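PDB 6TFX: ABC transporter substrate-binding protein from Rhizobium radiobacter, which binds the opine mannopinic acid in the periplasm as the solute-binding protein of an ABC importer, with which it probably delivers mannityl-opines into the cell. Local coordinates for residues T4-G9 with S197-R202; V10-V15 with Y201-N206; G45-S50 with G478-A483; D243-A248 with G462-K467. One frame throughout, in Å; residues are numbered along the deposited sequence.

Interaction 1 of 4, residues T4-G9 with S197-R202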
loop_
_atom_site.group_PDB
_atom_site.type_symbol
_atom_site.label_atom_id
_atom_site.label_comp_id
_atom_site.label_asym_id
_atom_site.label_seq_id
_atom_site.Cartn_x
_atom_site.Cartn_y
_atom_site.Cartn_z
ATOM N N THR A 4 25.465 15.301 4.783
ATOM C CA THR A 4 25.046 14.330 3.767
ATOM C C THR A 4 24.388 13.084 4.398
ATOM O O THR A 4 24.099 12.133 3.683
ATOM C CB THR A 4 26.231 13.939 2.855
ATOM O OG1 THR A 4 27.210 13.273 3.662
ATOM C CG2 THR A 4 26.841 15.140 2.098
ATOM N N GLU A 5 24.163 13.090 5.724
ATOM C CA GLU A 5 23.540 11.965 6.421
ATOM C C GLU A 5 22.118 12.355 6.837
ATOM O O GLU A 5 21.948 13.363 7.536
ATOM C CB GLU A 5 24.366 11.544 7.650
ATOM C CG GLU A 5 25.800 11.157 7.299
ATOM C CD GLU A 5 26.625 10.456 8.362
ATOM O OE1 GLU A 5 26.246 10.500 9.555
ATOM O OE2 GLU A 5 27.664 9.865 7.995
ATOM N N LEU A 6 21.123 11.562 6.388
ATOM C CA LEU A 6 19.709 11.795 6.700
ATOM C C LEU A 6 19.223 10.773 7.723
ATOM O O LEU A 6 19.395 9.575 7.522
ATOM C CB LEU A 6 18.841 11.703 5.431
ATOM C CG LEU A 6 17.373 12.164 5.557
ATOM C CD1 LEU A 6 16.850 12.656 4.234
ATOM C CD2 LEU A 6 16.469 11.038 6.035
ATOM N N SER A 7 18.604 11.253 8.828
ATOM C CA SER A 7 18.049 10.373 9.848
ATOM C C SER A 7 16.524 10.517 9.769
ATOM O O SER A 7 16.000 11.644 9.776
ATOM C CB SER A 7 18.539 10.723 11.250
ATOM O OG SER A 7 19.928 10.461 11.362
ATOM N N MET A 8 15.815 9.384 9.709
ATOM C CA MET A 8 14.349 9.403 9.654
ATOM C C MET A 8 13.733 8.432 10.639
ATOM O O MET A 8 14.245 7.325 10.799
ATOM C CB MET A 8 13.818 9.186 8.243
ATOM C CG MET A 8 14.327 7.962 7.565
ATOM S SD MET A 8 13.891 7.966 5.790
ATOM C CE MET A 8 12.153 7.979 5.856
ATOM N N GLY A 9 12.662 8.867 11.302
ATOM C CA GLY A 9 11.975 8.063 12.304
ATOM C C GLY A 9 10.639 7.625 11.755
ATOM O O GLY A 9 9.875 8.465 11.276
ATOM N N SER A 197 24.963 10.635 1.567
ATOM C CA SER A 197 25.887 9.506 1.657
ATOM C C SER A 197 25.275 8.369 2.459
ATOM O O SER A 197 25.610 7.207 2.222
ATOM C CB SER A 197 27.187 9.955 2.319
ATOM O OG SER A 197 26.877 10.429 3.617
ATOM N N LYS A 198 24.358 8.695 3.395
ATOM C CA LYS A 198 23.766 7.699 4.282
ATOM C C LYS A 198 22.359 8.066 4.723
ATOM O O LYS A 198 22.033 9.249 4.848
ATOM C CB LYS A 198 24.667 7.571 5.543
ATOM C CG LYS A 198 24.461 6.303 6.376
ATOM C CD LYS A 198 25.432 6.238 7.557
ATOM C CE LYS A 198 24.715 6.483 8.852
ATOM N NZ LYS A 198 25.549 6.100 10.025
ATOM N N ILE A 199 21.538 7.039 4.965
ATOM C CA ILE A 199 20.206 7.163 5.541
ATOM C C ILE A 199 20.198 6.271 6.780
ATOM O O ILE A 199 20.521 5.082 6.679
ATOM C CB ILE A 199 19.049 6.766 4.591
ATOM C CG1 ILE A 199 19.070 7.603 3.282
ATOM C CG2 ILE A 199 17.677 6.880 5.301
ATOM C CD1 ILE A 199 18.188 6.983 2.172
ATOM N N SER A 200 19.841 6.843 7.933
ATOM C CA SER A 200 19.660 6.078 9.171
ATOM C C SER A 200 18.139 6.018 9.335
ATOM O O SER A 200 17.493 7.034 9.613
ATOM C CB SER A 200 20.332 6.772 10.356
ATOM O OG SER A 200 20.079 6.030 11.542
ATOM N N TYR A 201 17.561 4.848 9.045
ATOM C CA TYR A 201 16.119 4.617 9.030
ATOM C C TYR A 201 15.772 3.983 10.363
ATOM O O TYR A 201 16.030 2.800 10.581
ATOM C CB TYR A 201 15.810 3.707 7.844
ATOM C CG TYR A 201 14.343 3.488 7.560
ATOM C CD1 TYR A 201 13.657 2.424 8.134
ATOM C CD2 TYR A 201 13.665 4.288 6.645
ATOM C CE1 TYR A 201 12.326 2.167 7.818
ATOM C CE2 TYR A 201 12.335 4.026 6.298
ATOM C CZ TYR A 201 11.662 2.979 6.908
ATOM O OH TYR A 201 10.355 2.707 6.591
ATOM N N ARG A 202 15.250 4.805 11.272
ATOM C CA ARG A 202 14.985 4.427 12.662
ATOM C C ARG A 202 13.573 3.941 12.943
ATOM O O ARG A 202 12.608 4.635 12.611
ATOM C CB ARG A 202 15.320 5.594 13.595
ATOM C CG ARG A 202 16.812 5.926 13.643
ATOM C CD ARG A 202 17.135 6.964 14.706
ATOM N NE ARG A 202 16.812 6.506 16.061
ATOM C CZ ARG A 202 16.660 7.313 17.110
ATOM N NH1 ARG A 202 16.811 8.625 16.977
ATOM N NH2 ARG A 202 16.353 6.812 18.299
#
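Met8 lies against Tyr201 on the buried face of two paired strands. Its SD comes to 3.8 Å from Tyr201 CD2 and also meets Ile199 CG2 at 4.0 Å. The sulfur sits oblique to the ring, in a Met-aromatic contact. Two torsions explain this. CG of Met8 stands between the backbone N and the carbonyl carbon (chi1 54°), and the chain then bends at chi3, which brings CE to the CE2 side of the ring. The two side chains meet at a slant.

Residues 5-9 and 198-202 are adjacent parallel strands of the mixed sheet that also holds strands 221-223 and 454-467 of this solute-binding protein. Leu6 N donates to Lys198 O at 2.9 Å, and Ser200 N returns to Leu6 O at 2.8 Å. The same step repeats through Met8 N to Ser200 O and Arg202 N to Met8 O.

The other face is more polar. Glu5 and Lys198 touch through their aliphatic parts, and their charged ends remain beyond salt-bridge range. Ser7 OG lies beside Ser200 CB. Where the pairing begins, Thr4 O accepts from Ser197 N at 2.7 Å. The hydroxyls Thr4 OG1 and Ser197 OG share a hydrogen bond of 2.9 Å.

Further out, Ser27 binds Tyr201 OH and so fixes the far end of the ring. Glu218 forms a salt bridge with Arg202 in the modelled conformer, and Ile486 packs on Met8 and Ile199.

Interaction 2 of 4, residues V10-V15 with Y201-N206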
loop_
_atom_site.group_PDB
_atom_site.type_symbol
_atom_site.label_atom_id
_atom_site.label_comp_id
_atom_site.label_asym_id
_atom_site.label_seq_id
_atom_site.Cartn_x
_atom_site.Cartn_y
_atom_site.Cartn_z
ATOM N N VAL A 10 10.357 6.312 11.810
ATOM C CA VAL A 10 9.140 5.748 11.225
ATOM C C VAL A 10 8.322 4.968 12.220
ATOM O O VAL A 10 8.845 4.522 13.241
ATOM C CB VAL A 10 9.437 4.910 9.953
ATOM C CG1 VAL A 10 10.321 5.694 8.963
ATOM C CG2 VAL A 10 10.084 3.570 10.308
ATOM N N ALA A 11 7.023 4.791 11.902
ATOM C CA ALA A 11 6.081 4.051 12.746
ATOM C C ALA A 11 6.144 2.587 12.336
ATOM O O ALA A 11 5.279 2.077 11.617
ATOM C CB ALA A 11 4.671 4.595 12.571
ATOM N N SER A 12 7.196 1.932 12.760
ATOM C CA SER A 12 7.438 0.512 12.509
ATOM C C SER A 12 8.341 -0.002 13.599
ATOM O O SER A 12 9.128 0.764 14.165
ATOM C CB SER A 12 8.121 0.311 11.159
ATOM O OG SER A 12 8.392 -1.064 10.943
ATOM N N GLU A 13 8.247 -1.300 13.882
ATOM C CA GLU A 13 9.064 -1.949 14.898
ATOM C C GLU A 13 10.279 -2.643 14.309
ATOM O O GLU A 13 11.275 -2.793 15.026
ATOM C CB GLU A 13 8.225 -2.917 15.760
ATOM C CG GLU A 13 7.087 -2.198 16.491
ATOM C CD GLU A 13 6.369 -2.966 17.590
ATOM O OE1 GLU A 13 7.064 -3.664 18.365
ATOM O OE2 GLU A 13 5.117 -2.879 17.674
ATOM N N ASP A 14 10.234 -3.043 13.005
ATOM C CA ASP A 14 11.362 -3.751 12.384
ATOM C C ASP A 14 11.107 -3.966 10.896
ATOM O O ASP A 14 10.027 -3.647 10.396
ATOM C CB ASP A 14 11.531 -5.154 13.048
ATOM C CG ASP A 14 12.890 -5.858 12.944
ATOM O OD1 ASP A 14 13.861 -5.242 12.416
ATOM O OD2 ASP A 14 12.986 -7.028 13.386
ATOM N N VAL A 15 12.114 -4.508 10.207
ATOM C CA VAL A 15 12.054 -4.941 8.812
ATOM C C VAL A 15 11.382 -6.314 8.842
ATOM O O VAL A 15 11.765 -7.139 9.675
ATOM C CB VAL A 15 13.503 -5.148 8.246
ATOM C CG1 VAL A 15 13.501 -5.928 6.922
ATOM C CG2 VAL A 15 14.235 -3.836 8.092
ATOM N N TYR A 201 17.561 4.848 9.045
ATOM C CA TYR A 201 16.119 4.617 9.030
ATOM C C TYR A 201 15.772 3.983 10.363
ATOM O O TYR A 201 16.030 2.800 10.581
ATOM C CB TYR A 201 15.810 3.707 7.844
ATOM C CG TYR A 201 14.343 3.488 7.560
ATOM C CD1 TYR A 201 13.657 2.424 8.134
ATOM C CD2 TYR A 201 13.665 4.288 6.645
ATOM C CE1 TYR A 201 12.326 2.167 7.818
ATOM C CE2 TYR A 201 12.335 4.026 6.298
ATOM C CZ TYR A 201 11.662 2.979 6.908
ATOM O OH TYR A 201 10.355 2.707 6.591
ATOM N N ARG A 202 15.250 4.805 11.272
ATOM C CA ARG A 202 14.985 4.427 12.662
ATOM C C ARG A 202 13.573 3.941 12.943
ATOM O O ARG A 202 12.608 4.635 12.611
ATOM C CB ARG A 202 15.320 5.594 13.595
ATOM C CG ARG A 202 16.812 5.926 13.643
ATOM C CD ARG A 202 17.135 6.964 14.706
ATOM N NE ARG A 202 16.812 6.506 16.061
ATOM C CZ ARG A 202 16.660 7.313 17.110
ATOM N NH1 ARG A 202 16.811 8.625 16.977
ATOM N NH2 ARG A 202 16.353 6.812 18.299
ATOM N N PHE A 203 13.472 2.787 13.634
ATOM C CA PHE A 203 12.197 2.192 14.039
ATOM C C PHE A 203 11.763 2.821 15.353
ATOM O O PHE A 203 12.392 2.600 16.397
ATOM C CB PHE A 203 12.328 0.670 14.157
ATOM C CG PHE A 203 12.647 0.044 12.820
ATOM C CD1 PHE A 203 11.755 0.145 11.759
ATOM C CD2 PHE A 203 13.833 -0.653 12.623
ATOM C CE1 PHE A 203 12.053 -0.424 10.520
ATOM C CE2 PHE A 203 14.125 -1.231 11.390
ATOM C CZ PHE A 203 13.241 -1.099 10.341
ATOM N N LEU A 204 10.794 3.736 15.274
ATOM C CA LEU A 204 10.322 4.459 16.457
ATOM C C LEU A 204 8.814 4.412 16.464
ATOM O O LEU A 204 8.149 5.425 16.216
ATOM C CB LEU A 204 10.844 5.920 16.468
ATOM C CG LEU A 204 12.345 6.083 16.721
ATOM C CD1 LEU A 204 12.833 7.436 16.255
ATOM C CD2 LEU A 204 12.687 5.903 18.217
ATOM N N ASN A 205 8.262 3.207 16.729
ATOM C CA ASN A 205 6.812 3.012 16.735
ATOM C C ASN A 205 6.087 3.853 17.789
ATOM O O ASN A 205 4.976 4.290 17.539
ATOM C CB ASN A 205 6.445 1.533 16.906
ATOM C CG ASN A 205 5.064 1.229 16.344
ATOM O OD1 ASN A 205 4.773 1.501 15.173
ATOM N ND2 ASN A 205 4.186 0.637 17.165
ATOM N N ASN A 206 6.739 4.127 18.939
ATOM C CA ASN A 206 6.138 4.936 20.000
ATOM C C ASN A 206 6.136 6.405 19.569
ATOM O O ASN A 206 7.205 6.992 19.366
ATOM C CB ASN A 206 6.887 4.740 21.307
ATOM C CG ASN A 206 6.272 5.527 22.437
ATOM O OD1 ASN A 206 6.615 6.689 22.669
ATOM N ND2 ASN A 206 5.332 4.919 23.143
#
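A parallel strand pair of the mixed sheet ends here, and the loop after the first strand turns back over Phe203 beside a bound magnesium ion. The side chain of Ser12 lies about 3 Å from that ion at its nearest atoms. Val10 N donates to Arg202 O at 2.9 Å, and Leu204 N donates to Val10 O at the same length. Ala11 then centres an inverse gamma turn, which takes the chain out of the strand.

Val10 covers the Tyr201 ring with both methyls. CG1 lies over the face, 4.0 Å from the ring centroid, in a CH-pi contact. CG2 reaches Tyr201 CE1 at 3.6 Å.

Phe203 is wrapped by the loop. Its CG is anti to the carbonyl carbon (chi1 -64°), and the ring extends under Asp14. Ser12 O is near the ring plane at the edge, while Val15 CG2 touches CZ at 3.7 Å. Asp14 OD1 accepts from Gly178 N outside the contact. Val181 packs on Phe203 and Val15.

Asn205 crosses Glu13 at a slant, with its CB 3.8 Å from Glu13 CG. The amide and carboxylate planes are 31° apart, and Asn205 ND2 is bound by Gln338 O. Over the Phe203 ring, Asp14 CA stands 3.7 Å from the centroid, only 4° off the ring normal.

Interaction 3 of 4, residues G45-S50 with G478-A483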
loop_
_atom_site.group_PDB
_atom_site.type_symbol
_atom_site.label_atom_id
_atom_site.label_comp_id
_atom_site.label_asym_id
_atom_site.label_seq_id
_atom_site.Cartn_x
_atom_site.Cartn_y
_atom_site.Cartn_z
ATOM N N GLY A 45 7.908 12.111 -6.747
ATOM C CA GLY A 45 6.935 13.042 -6.189
ATOM C C GLY A 45 5.521 12.900 -6.721
ATOM O O GLY A 45 4.630 13.646 -6.303
ATOM N N SER A 46 5.284 11.928 -7.615
ATOM C CA SER A 46 3.947 11.644 -8.130
ATOM C C SER A 46 3.520 10.207 -7.822
ATOM O O SER A 46 4.346 9.280 -7.889
ATOM C CB SER A 46 3.869 11.854 -9.637
ATOM O OG SER A 46 2.550 11.587 -10.108
ATOM N N ALA A 47 2.214 10.030 -7.505
ATOM C CA ALA A 47 1.627 8.704 -7.315
ATOM C C ALA A 47 0.666 8.460 -8.479
ATOM O O ALA A 47 -0.112 7.512 -8.419
ATOM C CB ALA A 47 0.856 8.631 -6.000
ATOM N N ASN A 48 0.695 9.325 -9.511
ATOM C CA ASN A 48 -0.235 9.165 -10.624
ATOM C C ASN A 48 0.415 8.389 -11.772
ATOM O O ASN A 48 1.475 8.817 -12.256
ATOM C CB ASN A 48 -0.721 10.530 -11.130
ATOM C CG ASN A 48 -1.972 10.439 -11.972
ATOM O OD1 ASN A 48 -2.105 9.562 -12.829
ATOM N ND2 ASN A 48 -2.929 11.333 -11.739
ATOM N N PRO A 49 -0.213 7.282 -12.250
ATOM C CA PRO A 49 0.369 6.551 -13.405
ATOM C C PRO A 49 0.542 7.432 -14.642
ATOM O O PRO A 49 1.345 7.086 -15.515
ATOM C CB PRO A 49 -0.638 5.419 -13.664
ATOM C CG PRO A 49 -1.281 5.194 -12.312
ATOM C CD PRO A 49 -1.424 6.598 -11.745
ATOM N N SER A 50 -0.162 8.594 -14.714
ATOM C CA SER A 50 0.003 9.509 -15.850
ATOM C C SER A 50 1.459 9.985 -15.972
ATOM O O SER A 50 1.915 10.350 -17.059
ATOM C CB SER A 50 -0.874 10.744 -15.668
ATOM O OG SER A 50 -0.459 11.512 -14.542
ATOM N N GLY A 478 2.853 12.970 -4.091
ATOM C CA GLY A 478 2.458 11.601 -3.801
ATOM C C GLY A 478 3.580 10.617 -4.043
ATOM O O GLY A 478 4.563 10.933 -4.721
ATOM N N SER A 479 3.422 9.414 -3.489
ATOM C CA SER A 479 4.363 8.319 -3.678
ATOM C C SER A 479 3.460 7.123 -3.485
ATOM O O SER A 479 2.638 7.140 -2.569
ATOM C CB SER A 479 5.432 8.334 -2.585
ATOM O OG SER A 479 6.497 7.432 -2.832
ATOM N N MET A 480 3.568 6.095 -4.327
ATOM C CA MET A 480 2.646 4.969 -4.191
ATOM C C MET A 480 2.571 4.368 -2.748
ATOM O O MET A 480 1.445 4.048 -2.323
ATOM C CB MET A 480 2.876 3.906 -5.252
ATOM C CG MET A 480 2.123 4.198 -6.554
ATOM S SD MET A 480 0.319 4.498 -6.467
ATOM C CE MET A 480 -0.232 3.045 -5.482
ATOM N N PRO A 481 3.660 4.298 -1.944
ATOM C CA PRO A 481 3.513 3.815 -0.558
ATOM C C PRO A 481 2.934 4.866 0.429
ATOM O O PRO A 481 2.781 4.544 1.607
ATOM C CB PRO A 481 4.958 3.502 -0.145
ATOM C CG PRO A 481 5.759 3.508 -1.392
ATOM C CD PRO A 481 5.084 4.514 -2.257
ATOM N N SER A 482 2.653 6.118 -0.025
ATOM C CA SER A 482 2.163 7.244 0.801
ATOM C C SER A 482 3.237 7.709 1.804
ATOM O O SER A 482 2.922 8.224 2.896
ATOM C CB SER A 482 0.850 6.905 1.517
ATOM O OG SER A 482 -0.141 6.475 0.595
ATOM N N ALA A 483 4.521 7.549 1.408
ATOM C CA ALA A 483 5.671 7.895 2.235
ATOM C C ALA A 483 6.679 8.667 1.395
ATOM O O ALA A 483 6.688 8.532 0.168
ATOM C CB ALA A 483 6.319 6.632 2.775
HETATM O O HOH W 1 7.172 9.956 -5.162
HETATM O O HOH W 2 4.939 6.742 -6.771
#
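Met480 has chi2 and chi3 both near -50°, and this double bend folds its sulfur back toward Ala47. SD comes to 3.6 Å from Ala47 O and 4.2 Å from Ala47 CB. Ala47 in turn directs its methyl at the other segment, where CB meets Ser479 N at 3.7 Å. The methyl therefore rests on the peptide between Gly478 and Ser479, packed against the Gly478 backbone. Gly45 has a positive phi (89°), a backbone shape that suits glycine.

One direct hydrogen bond joins the segments. Gly478 N donates to Gly45 O at 2.9 Å, from well above the carbonyl plane. Two waters add bridges. One accepts from Gly45 N and donates to Gly478 O, at 2.8 Å for each. The other donates to Ser46 O and accepts from Met480 N.

The contact joins two loops of this family 5 solute-binding protein, one before strand 53-54 and one after strand 470-471. Each is shaped by local turns. Ser46 OG accepts from Asn48 N at 3.0 Å in an ST turn. Asn48 OD1 accepts from Ser50 N in an Asx turn that leads into a short 3-10 segment. Residues 479-482 form a type I beta turn, closed by Ser482 N bonding to Ser479 O.

Around this core, Phe42 and Phe142 pack on Met480, and Pro247 touches Ala47. Ser482 OG binds Pro247 O, and Ser479 pairs through its backbone with Glu246. The Met480 side chain lies about 8 Å from the bound mannopinic acid at the nearest atoms.

Interaction 4 of 4, residues D243-A248 with G462-K467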
loop_
_atom_site.group_PDB
_atom_site.type_symbol
_atom_site.label_atom_id
_atom_site.label_comp_id
_atom_site.label_asym_id
_atom_site.label_seq_id
_atom_site.Cartn_x
_atom_site.Cartn_y
_atom_site.Cartn_z
ATOM N N ASP A 243 4.456 17.426 5.218
ATOM C CA ASP A 243 4.049 16.968 3.894
ATOM C C ASP A 243 2.866 16.026 4.073
ATOM O O ASP A 243 2.949 15.106 4.892
ATOM C CB ASP A 243 5.195 16.208 3.202
ATOM C CG ASP A 243 6.333 17.112 2.751
ATOM O OD1 ASP A 243 6.046 18.167 2.108
ATOM O OD2 ASP A 243 7.497 16.786 3.047
ATOM N N THR A 244 1.763 16.265 3.325
ATOM C CA THR A 244 0.599 15.360 3.315
ATOM C C THR A 244 0.709 14.707 1.955
ATOM O O THR A 244 0.745 15.414 0.937
ATOM C CB THR A 244 -0.719 16.091 3.601
ATOM O OG1 THR A 244 -0.910 17.101 2.613
ATOM C CG2 THR A 244 -0.755 16.683 5.013
ATOM N N ILE A 245 0.854 13.372 1.935
ATOM C CA ILE A 245 1.241 12.603 0.748
ATOM C C ILE A 245 0.129 11.739 0.194
ATOM O O ILE A 245 -0.444 10.913 0.919
ATOM C CB ILE A 245 2.514 11.738 1.066
ATOM C CG1 ILE A 245 3.561 12.524 1.909
ATOM C CG2 ILE A 245 3.144 11.134 -0.211
ATOM C CD1 ILE A 245 4.758 11.731 2.417
ATOM N N GLU A 246 -0.142 11.898 -1.104
ATOM C CA GLU A 246 -1.083 11.015 -1.787
ATOM C C GLU A 246 -0.370 9.674 -2.086
ATOM O O GLU A 246 0.863 9.621 -2.124
ATOM C CB GLU A 246 -1.508 11.650 -3.112
ATOM C CG GLU A 246 -2.445 12.827 -2.912
ATOM C CD GLU A 246 -2.773 13.621 -4.162
ATOM O OE1 GLU A 246 -2.866 13.017 -5.256
ATOM O OE2 GLU A 246 -2.958 14.852 -4.037
ATOM N N PRO A 247 -1.108 8.574 -2.330
ATOM C CA PRO A 247 -2.571 8.503 -2.321
ATOM C C PRO A 247 -3.106 8.352 -0.890
ATOM O O PRO A 247 -2.408 7.890 0.030
ATOM C CB PRO A 247 -2.859 7.238 -3.144
ATOM C CG PRO A 247 -1.678 6.360 -2.949
ATOM C CD PRO A 247 -0.492 7.281 -2.694
ATOM N N ALA A 248 -4.357 8.723 -0.716
ATOM C CA ALA A 248 -5.021 8.507 0.561
ATOM C C ALA A 248 -5.302 7.011 0.704
ATOM O O ALA A 248 -5.731 6.345 -0.251
ATOM C CB ALA A 248 -6.311 9.289 0.600
ATOM N N GLY A 462 -0.861 10.353 3.691
ATOM C CA GLY A 462 0.296 10.071 4.538
ATOM C C GLY A 462 0.751 11.390 5.141
ATOM O O GLY A 462 0.652 12.423 4.488
ATOM N N THR A 463 1.200 11.394 6.391
ATOM C CA THR A 463 1.619 12.643 7.047
ATOM C C THR A 463 3.042 12.462 7.544
ATOM O O THR A 463 3.322 11.514 8.271
ATOM C CB THR A 463 0.695 13.004 8.225
ATOM O OG1 THR A 463 0.584 11.870 9.078
ATOM C CG2 THR A 463 -0.682 13.452 7.777
ATOM N N TRP A 464 3.938 13.367 7.145
ATOM C CA TRP A 464 5.346 13.291 7.543
ATOM C C TRP A 464 5.885 14.687 7.768
ATOM O O TRP A 464 5.511 15.602 7.034
ATOM C CB TRP A 464 6.153 12.593 6.423
ATOM C CG TRP A 464 5.840 11.126 6.259
ATOM C CD1 TRP A 464 4.731 10.568 5.677
ATOM C CD2 TRP A 464 6.696 10.038 6.602
ATOM N NE1 TRP A 464 4.809 9.196 5.727
ATOM C CE2 TRP A 464 6.016 8.840 6.262
ATOM C CE3 TRP A 464 7.994 9.953 7.127
ATOM C CZ2 TRP A 464 6.589 7.580 6.439
ATOM C CZ3 TRP A 464 8.547 8.698 7.335
ATOM C CH2 TRP A 464 7.850 7.531 6.982
ATOM N N ALA A 465 6.718 14.863 8.808
ATOM C CA ALA A 465 7.294 16.177 9.094
ATOM C C ALA A 465 8.783 16.156 8.751
ATOM O O ALA A 465 9.434 15.117 8.861
ATOM C CB ALA A 465 7.126 16.519 10.562
ATOM N N ARG A 466 9.303 17.287 8.315
ATOM C CA ARG A 466 10.723 17.401 8.001
ATOM C C ARG A 466 11.167 18.791 8.392
ATOM O O ARG A 466 10.335 19.684 8.586
ATOM C CB ARG A 466 10.996 17.182 6.506
ATOM C CG ARG A 466 10.369 18.237 5.592
ATOM C CD ARG A 466 10.837 18.055 4.175
ATOM N NE ARG A 466 9.973 18.757 3.227
ATOM C CZ ARG A 466 10.217 19.973 2.753
ATOM N NH1 ARG A 466 11.279 20.653 3.162
ATOM N NH2 ARG A 466 9.386 20.528 1.884
ATOM N N LYS A 467 12.471 18.973 8.505
ATOM C CA LYS A 467 13.035 20.285 8.763
ATOM C C LYS A 467 13.125 20.995 7.401
ATOM O O LYS A 467 13.365 20.316 6.395
ATOM C CB LYS A 467 14.416 20.131 9.429
ATOM C CG LYS A 467 14.362 19.516 10.847
ATOM C CD LYS A 467 13.740 20.479 11.861
ATOM C CE LYS A 467 13.458 19.807 13.182
ATOM N NZ LYS A 467 12.708 20.706 14.093
#
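Ile245 and Trp464 make the close side-chain packing of this antiparallel strand pair, which belongs to the mixed sheet. Ile245 CD1 sits 3.5 Å from Trp464 CD1, oblique to the indole. CG1 of Ile245 is anti to its carbonyl carbon (chi1 -42°), and the extended chain beyond it carries CD1 across to the pyrrole part of the ring. Pro484 packs on both residues. Met8 and Val10 also touch Trp464, joining this buried face to strand 5-10.

The backbone is tightly bonded. Asp243 and Trp464 form a hydrogen-bonded pair, with Asp243 N to Trp464 O at 2.8 Å and Trp464 N to Asp243 O at 3.0 Å. Ile245 and Gly462 form the next such pair. Ile245 N donates to Gly462 O at 2.7 Å, and Gly462 N returns to Ile245 O in the carbonyl plane. After Ile245 the chain turns a corner at Glu246 and Pro247, where the peptide bond before the proline is cis.

The opposite face is looser. Thr244 and Thr463 form the non-hydrogen-bonded pair between these two, and their CG2 methyls approach no closer than 4.3 Å. Thr244 is partly exposed, while Thr463 OG1 binds Asn225 O.

Asp243 and Arg466 are also partly exposed, at the end of the pair away from the corner. Asp243 OD2 has a second donor, Trp472 NE1, which helps hold the carboxylate in place. The carboxylate and guanidinium planes are 28° apart. In their salt bridge, Arg466 NE donates to the syn side of Asp243 OD2 at 3.2 Å, with the oxygen at the guanidinium edge.

In the fold
Interactions 1, 2 and 4 lie on one mixed sheet, while interaction 3 joins two loops beside it. Interactions 1 and 2 follow each other along strand 198-203, with centres about 13 Å apart. Trp464 of interaction 4 touches Met8 and Val10, and so links strand 454-467 to both. Interaction 3 is about 11 Å from interaction 4, centre to centre, and meets it at Glu246 and Pro247. Along the chain, interactions 1 and 2 close before interaction 4 opens. Interaction 4 is nested within the loop closed by interaction 3. The N-terminal strand and the C-terminal region are thus brought together near the mannopinic acid pocket.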